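Local coordinates for protein O-ureido-L-serine synthase (Streptomyces lavendulae, PDB 3X44) that adds hydroxyurea to O-acetyl-L-serine with the help of pyridoxal 5'-phosphate, making O-ureido-L-serine for D-cycloserine biosynthesis, at residues A[79-82]-A[83-87]; A[296-300]-A[301-305]. The protein carries 1 engineered substitution. All blocks are in the same frame, centred on the assembly; numbering follows the deposited sequence.

Contact 1: A[79-82]-A[83-87]; sequences AMVA and AARGY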
ATOM      1  N   ALA A  79      -5.008 -24.393  -9.456  1.00 16.86           N
ATOM      2  CA  ALA A  79      -5.655 -24.269 -10.755  1.00 19.19           C
ATOM      3  C   ALA A  79      -5.411 -22.863 -11.278  1.00 18.09           C
ATOM      4  O   ALA A  79      -5.018 -22.674 -12.431  1.00 18.96           O
ATOM      5  CB  ALA A  79      -7.149 -24.530 -10.627  1.00 20.94           C
ATOM      6  N   MET A  80      -5.634 -21.877 -10.410  1.00 20.45           N
ATOM      7  CA  MET A  80      -5.440 -20.472 -10.757  1.00 17.74           C
ATOM      8  C   MET A  80      -3.995 -20.150 -11.143  1.00 19.71           C
ATOM      9  O   MET A  80      -3.751 -19.441 -12.122  1.00 21.35           O
ATOM     10  CB  MET A  80      -5.866 -19.587  -9.590  1.00 17.00           C
ATOM     11  CG  MET A  80      -5.899 -18.109  -9.921  1.00 13.94           C
ATOM     12  SD  MET A  80      -5.891 -17.078  -8.461  1.00 20.24           S
ATOM     13  CE  MET A  80      -4.507 -17.728  -7.522  1.00 15.59           C
ATOM     14  N   VAL A  81      -3.040 -20.649 -10.363  1.00 17.69           N
ATOM     15  CA  VAL A  81      -1.631 -20.414 -10.657  1.00 17.82           C
ATOM     16  C   VAL A  81      -1.282 -21.100 -11.982  1.00 18.94           C
ATOM     17  O   VAL A  81      -0.588 -20.535 -12.828  1.00 20.98           O
ATOM     18  CB  VAL A  81      -0.716 -20.978  -9.540  1.00 16.33           C
ATOM     19  CG1 VAL A  81       0.728 -20.989 -10.009  1.00 15.96           C
ATOM     20  CG2 VAL A  81      -0.855 -20.142  -8.268  1.00 13.38           C
ATOM     21  N   ALA A  82      -1.781 -22.315 -12.160  1.00 20.02           N
ATOM     22  CA  ALA A  82      -1.513 -23.071 -13.379  1.00 20.21           C
ATOM     23  C   ALA A  82      -2.051 -22.319 -14.599  1.00 22.16           C
ATOM     24  O   ALA A  82      -1.359 -22.187 -15.611  1.00 18.35           O
ATOM     25  CB  ALA A  82      -2.145 -24.455 -13.281  1.00 15.54           C
ATOM     26  N   ALA A  83      -3.278 -21.813 -14.490  1.00 22.16           N
ATOM     27  CA  ALA A  83      -3.892 -21.079 -15.590  1.00 23.49           C
ATOM     28  C   ALA A  83      -3.099 -19.813 -15.903  1.00 21.28           C
ATOM     29  O   ALA A  83      -2.964 -19.424 -17.055  1.00 24.95           O
ATOM     30  CB  ALA A  83      -5.342 -20.721 -15.248  1.00 23.10           C
ATOM     31  N   ALA A  84      -2.559 -19.181 -14.873  1.00 21.37           N
ATOM     32  CA  ALA A  84      -1.794 -17.958 -15.074  1.00 21.80           C
ATOM     33  C   ALA A  84      -0.378 -18.205 -15.589  1.00 23.34           C
ATOM     34  O   ALA A  84       0.131 -17.450 -16.425  1.00 25.01           O
ATOM     35  CB  ALA A  84      -1.733 -17.168 -13.776  1.00 21.11           C
ATOM     36  N   ARG A  85       0.248 -19.270 -15.109  1.00 20.90           N
ATOM     37  CA  ARG A  85       1.621 -19.561 -15.481  1.00 22.49           C
ATOM     38  C   ARG A  85       1.857 -20.546 -16.626  1.00 24.78           C
ATOM     39  O   ARG A  85       3.008 -20.803 -16.992  1.00 23.95           O
ATOM     40  CB  ARG A  85       2.387 -20.000 -14.231  1.00 21.61           C
ATOM     41  CG  ARG A  85       2.635 -18.854 -13.269  1.00 21.89           C
ATOM     42  CD  ARG A  85       3.448 -19.281 -12.052  1.00 24.30           C
ATOM     43  NE  ARG A  85       4.890 -19.198 -12.290  1.00 21.98           N
ATOM     44  CZ  ARG A  85       5.588 -18.067 -12.316  1.00 20.16           C
ATOM     45  NH1 ARG A  85       4.988 -16.899 -12.119  1.00 20.85           N
ATOM     46  NH2 ARG A  85       6.894 -18.106 -12.538  1.00 20.35           N
ATOM     47  N   GLY A  86       0.782 -21.081 -17.195  1.00 27.46           N
ATOM     48  CA  GLY A  86       0.918 -22.011 -18.304  1.00 27.86           C
ATOM     49  C   GLY A  86       1.133 -23.465 -17.922  1.00 28.92           C
ATOM     50  O   GLY A  86       1.932 -24.161 -18.549  1.00 30.21           O
ATOM     51  N   TYR A  87       0.423 -23.927 -16.899  1.00 26.97           N
ATOM     52  CA  TYR A  87       0.532 -25.312 -16.459  1.00 27.03           C
ATOM     53  C   TYR A  87      -0.820 -26.015 -16.551  1.00 27.55           C
ATOM     54  O   TYR A  87      -1.856 -25.383 -16.787  1.00 26.67           O
ATOM     55  CB  TYR A  87       1.026 -25.382 -15.009  1.00 28.58           C
ATOM     56  CG  TYR A  87       2.443 -24.897 -14.815  1.00 27.18           C
ATOM     57  CD1 TYR A  87       3.508 -25.529 -15.455  1.00 28.05           C
ATOM     58  CD2 TYR A  87       2.714 -23.788 -14.012  1.00 27.11           C
ATOM     59  CE1 TYR A  87       4.815 -25.066 -15.298  1.00 29.13           C
ATOM     60  CE2 TYR A  87       4.014 -23.322 -13.852  1.00 25.36           C
ATOM     61  CZ  TYR A  87       5.058 -23.964 -14.500  1.00 28.52           C
ATOM     62  OH  TYR A  87       6.347 -23.504 -14.353  1.00 28.81           O
TER

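Contact 2: A[296-300]-A[301-305]; sequences RYLST and FLFDG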
ATOM      1  N   ARG A 296     -18.046 -19.975  -1.212  1.00 20.70           N
ATOM      2  CA  ARG A 296     -17.940 -21.332  -1.747  1.00 20.41           C
ATOM      3  C   ARG A 296     -18.606 -22.321  -0.790  1.00 20.20           C
ATOM      4  O   ARG A 296     -18.325 -23.519  -0.812  1.00 20.30           O
ATOM      5  CB  ARG A 296     -16.472 -21.729  -2.021  1.00 19.58           C
ATOM      6  CG  ARG A 296     -15.456 -21.457  -0.915  1.00 15.59           C
ATOM      7  CD  ARG A 296     -14.046 -21.348  -1.496  1.00 17.87           C
ATOM      8  NE  ARG A 296     -13.950 -20.291  -2.506  1.00 14.87           N
ATOM      9  CZ  ARG A 296     -12.808 -19.741  -2.926  1.00 17.26           C
ATOM     10  NH1 ARG A 296     -11.641 -20.140  -2.429  1.00 14.05           N
ATOM     11  NH2 ARG A 296     -12.837 -18.779  -3.845  1.00 19.15           N
ATOM     12  N   TYR A 297     -19.521 -21.804   0.029  1.00 19.03           N
ATOM     13  CA  TYR A 297     -20.236 -22.605   1.012  1.00 19.89           C
ATOM     14  C   TYR A 297     -21.752 -22.458   0.898  1.00 21.54           C
ATOM     15  O   TYR A 297     -22.496 -22.914   1.768  1.00 22.39           O
ATOM     16  CB  TYR A 297     -19.789 -22.203   2.421  1.00 18.39           C
ATOM     17  CG  TYR A 297     -18.320 -22.446   2.667  1.00 20.17           C
ATOM     18  CD1 TYR A 297     -17.883 -23.635   3.250  1.00 18.66           C
ATOM     19  CD2 TYR A 297     -17.368 -21.501   2.290  1.00 16.82           C
ATOM     20  CE1 TYR A 297     -16.532 -23.881   3.450  1.00 20.57           C
ATOM     21  CE2 TYR A 297     -16.021 -21.737   2.485  1.00 19.35           C
ATOM     22  CZ  TYR A 297     -15.602 -22.930   3.066  1.00 20.12           C
ATOM     23  OH  TYR A 297     -14.258 -23.162   3.266  1.00 15.31           O
ATOM     24  N   LEU A 298     -22.204 -21.822  -0.179  1.00 21.16           N
ATOM     25  CA  LEU A 298     -23.625 -21.613  -0.402  1.00 22.17           C
ATOM     26  C   LEU A 298     -24.414 -22.915  -0.332  1.00 21.17           C
ATOM     27  O   LEU A 298     -25.560 -22.928   0.114  1.00 21.32           O
ATOM     28  CB  LEU A 298     -23.861 -20.971  -1.772  1.00 22.05           C
ATOM     29  CG  LEU A 298     -23.534 -19.492  -1.981  1.00 26.06           C
ATOM     30  CD1 LEU A 298     -24.450 -18.941  -3.058  1.00 23.63           C
ATOM     31  CD2 LEU A 298     -23.704 -18.719  -0.695  1.00 26.41           C
ATOM     32  N   SER A 299     -23.793 -24.001  -0.781  1.00 18.30           N
ATOM     33  CA  SER A 299     -24.426 -25.313  -0.807  1.00 17.38           C
ATOM     34  C   SER A 299     -24.143 -26.146   0.433  1.00 19.16           C
ATOM     35  O   SER A 299     -24.492 -27.320   0.478  1.00 24.58           O
ATOM     36  CB  SER A 299     -23.946 -26.094  -2.028  1.00 19.32           C
ATOM     37  OG  SER A 299     -22.621 -26.567  -1.826  1.00 18.20           O
ATOM     38  N   THR A 300     -23.509 -25.552   1.431  1.00 19.86           N
ATOM     39  CA  THR A 300     -23.183 -26.285   2.647  1.00 21.44           C
ATOM     40  C   THR A 300     -24.167 -25.982   3.770  1.00 21.34           C
ATOM     41  O   THR A 300     -25.064 -25.155   3.613  1.00 19.24           O
ATOM     42  CB  THR A 300     -21.770 -25.939   3.116  1.00 21.85           C
ATOM     43  OG1 THR A 300     -21.755 -24.605   3.640  1.00 21.97           O
ATOM     44  CG2 THR A 300     -20.786 -26.037   1.940  1.00 20.64           C
ATOM     45  N   PHE A 301     -23.989 -26.641   4.910  1.00 21.69           N
ATOM     46  CA  PHE A 301     -24.896 -26.433   6.025  1.00 21.56           C
ATOM     47  C   PHE A 301     -24.832 -25.018   6.576  1.00 22.35           C
ATOM     48  O   PHE A 301     -25.569 -24.663   7.495  1.00 20.83           O
ATOM     49  CB  PHE A 301     -24.650 -27.477   7.124  1.00 23.35           C
ATOM     50  CG  PHE A 301     -23.446 -27.215   7.981  1.00 23.87           C
ATOM     51  CD1 PHE A 301     -23.541 -27.324   9.368  1.00 25.87           C
ATOM     52  CD2 PHE A 301     -22.208 -26.937   7.417  1.00 21.69           C
ATOM     53  CE1 PHE A 301     -22.415 -27.167  10.181  1.00 25.05           C
ATOM     54  CE2 PHE A 301     -21.076 -26.778   8.217  1.00 26.76           C
ATOM     55  CZ  PHE A 301     -21.181 -26.894   9.605  1.00 25.18           C
ATOM     56  N   LEU A 302     -23.956 -24.205   5.995  1.00 20.54           N
ATOM     57  CA  LEU A 302     -23.833 -22.824   6.419  1.00 20.24           C
ATOM     58  C   LEU A 302     -25.135 -22.119   6.058  1.00 20.22           C
ATOM     59  O   LEU A 302     -25.530 -21.132   6.689  1.00 17.62           O
ATOM     60  CB  LEU A 302     -22.664 -22.150   5.698  1.00 21.47           C
ATOM     61  CG  LEU A 302     -22.592 -20.637   5.872  1.00 20.26           C
ATOM     62  CD1 LEU A 302     -22.359 -20.308   7.348  1.00 21.73           C
ATOM     63  CD2 LEU A 302     -21.472 -20.078   5.008  1.00 17.51           C
ATOM     64  N   PHE A 303     -25.803 -22.645   5.037  1.00 19.77           N
ATOM     65  CA  PHE A 303     -27.050 -22.073   4.569  1.00 22.28           C
ATOM     66  C   PHE A 303     -28.276 -22.952   4.823  1.00 23.42           C
ATOM     67  O   PHE A 303     -29.303 -22.809   4.154  1.00 24.67           O
ATOM     68  CB  PHE A 303     -26.925 -21.738   3.080  1.00 21.05           C
ATOM     69  CG  PHE A 303     -26.157 -20.471   2.817  1.00 24.27           C
ATOM     70  CD1 PHE A 303     -24.764 -20.467   2.843  1.00 23.32           C
ATOM     71  CD2 PHE A 303     -26.828 -19.276   2.553  1.00 22.58           C
ATOM     72  CE1 PHE A 303     -24.048 -19.297   2.611  1.00 22.88           C
ATOM     73  CE2 PHE A 303     -26.127 -18.101   2.321  1.00 25.55           C
ATOM     74  CZ  PHE A 303     -24.732 -18.106   2.350  1.00 24.59           C
ATOM     75  N   ASP A 304     -28.167 -23.860   5.792  1.00 23.67           N
ATOM     76  CA  ASP A 304     -29.292 -24.724   6.142  1.00 23.66           C
ATOM     77  C   ASP A 304     -30.389 -23.806   6.690  1.00 23.38           C
ATOM     78  O   ASP A 304     -30.132 -22.983   7.567  1.00 21.41           O
ATOM     79  CB  ASP A 304     -28.888 -25.729   7.226  1.00 21.59           C
ATOM     80  CG  ASP A 304     -28.288 -27.011   6.654  1.00 25.17           C
ATOM     81  OD1 ASP A 304     -28.417 -27.258   5.432  1.00 21.56           O
ATOM     82  OD2 ASP A 304     -27.682 -27.774   7.438  1.00 24.53           O
ATOM     83  N   GLY A 305     -31.600 -23.938   6.163  1.00 23.21           N
ATOM     84  CA  GLY A 305     -32.701 -23.111   6.626  1.00 25.54           C
ATOM     85  C   GLY A 305     -32.798 -21.739   5.983  1.00 28.57           C
ATOM     86  O   GLY A 305     -33.698 -20.961   6.313  1.00 28.18           O
TER

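Contact 1: A[79-82]-A[83-87]
V81 carries CG1 anti to its backbone N (chi1 168°), while R85 sets CG anti to the carbonyl carbon (chi1 -71°); with the residues one turn apart, these rotamers lay the two side chains side by side in the same direction, and V81 CG1 rests on R85 CD at 3.8 Å. Before that, CB and CG of R85 pass close to the carbonyl oxygen of V81. The arginine chain bends about its CG-CD bond, and NH2 makes a salt bridge with E55 on helix 43-56. The same carboxylate group takes a hydrogen bond from Y87 OH, so one acid grips both residues at this end. The backbone is bonded as an ordinary alpha helix, with A83 N on A79 O at 2.8 Å, A84 N on M80 O at 3.0 Å and R85 N on V81 O at 2.7 Å. The helix then stops in a C-cap with the 6→1 bond and apolar pair of a Schellman motif: G86 has positive phi and swings the chain round, and Y87 N reaches back five residues to A82 O at 2.8 Å, almost perfectly straight (178°). G86 N turns weakly to that same oxygen at 2.9 Å, giving the A82 carbonyl two donors from the turn. Capping is apolar as well as polar, for A82 CB meets Y87 CB at 3.7 Å. The Y87 ring meets A82 CA at its edge, near the ring plane, whereas R85 O lies above one face toward the rim. This is the helix-to-strand turn of the beta-alpha-beta unit 65-70, 73-85, 88-94, and A79 and A82 pack on F89 of the last strand. On another side A83 and A84 face the second subunit, where R21 of that subunit hydrogen-bonds to A84 O.

Contact 2: A[296-300]-A[301-305]
The loop that follows strand 285-290 helps build the ligand pocket, and here it makes a type I beta turn from Y297 to T300 and passes at once into a short 3-10 segment. T300 N closes the turn on Y297 O at 2.8 Å, and T300 OG1 gives the same oxygen a second bond at 2.6 Å, in the carbonyl plane on a lone pair. Lying between the backbone N and the carbonyl carbon (chi1 72°), OG1 also accepts a hydrogen bond from L302 N at 3.2 Å, which would make an ST turn, although that nitrogen is less securely placed. F303 N bonds to T300 O at 3.0 Å, nearly straight (169°) but from above the carbonyl plane. Two apolar contacts accompany these bonds: L298 CD2 comes obliquely onto the F303 ring, 3.3 Å from CZ, and L302 CD2 packs on Y297 CB at 3.7 Å. The Y297 side chain reaches the bound O-ureido-L-serine-cofactor aldimine, and its OH is held by D292 and R101. L302 also rests on I264 of helix 264-278, while K103 of the second subunit hydrogen-bonds to L298 O.

In the fold
From the N terminus, strand 65-70 leads into helix 73-85, and contact 1 ends that helix and turns the chain toward strand 88-94, which belongs to the four-stranded parallel sheet. Contact 2 comes much later, in the loop between strand 285-290 of the six-stranded mixed sheet and helix 312-319. Each closes a tight local turn; the two follow in series, neither nesting nor crossing. The centres of contact 1 and contact 2 lie about 29 Å apart, and the two do not touch. The surroundings of the two segments meet at N73, a cofactor-binding residue at the start of helix 73-85, which takes a hydrogen bond from R296 of segment 296-300. Both contacts also meet the second subunit.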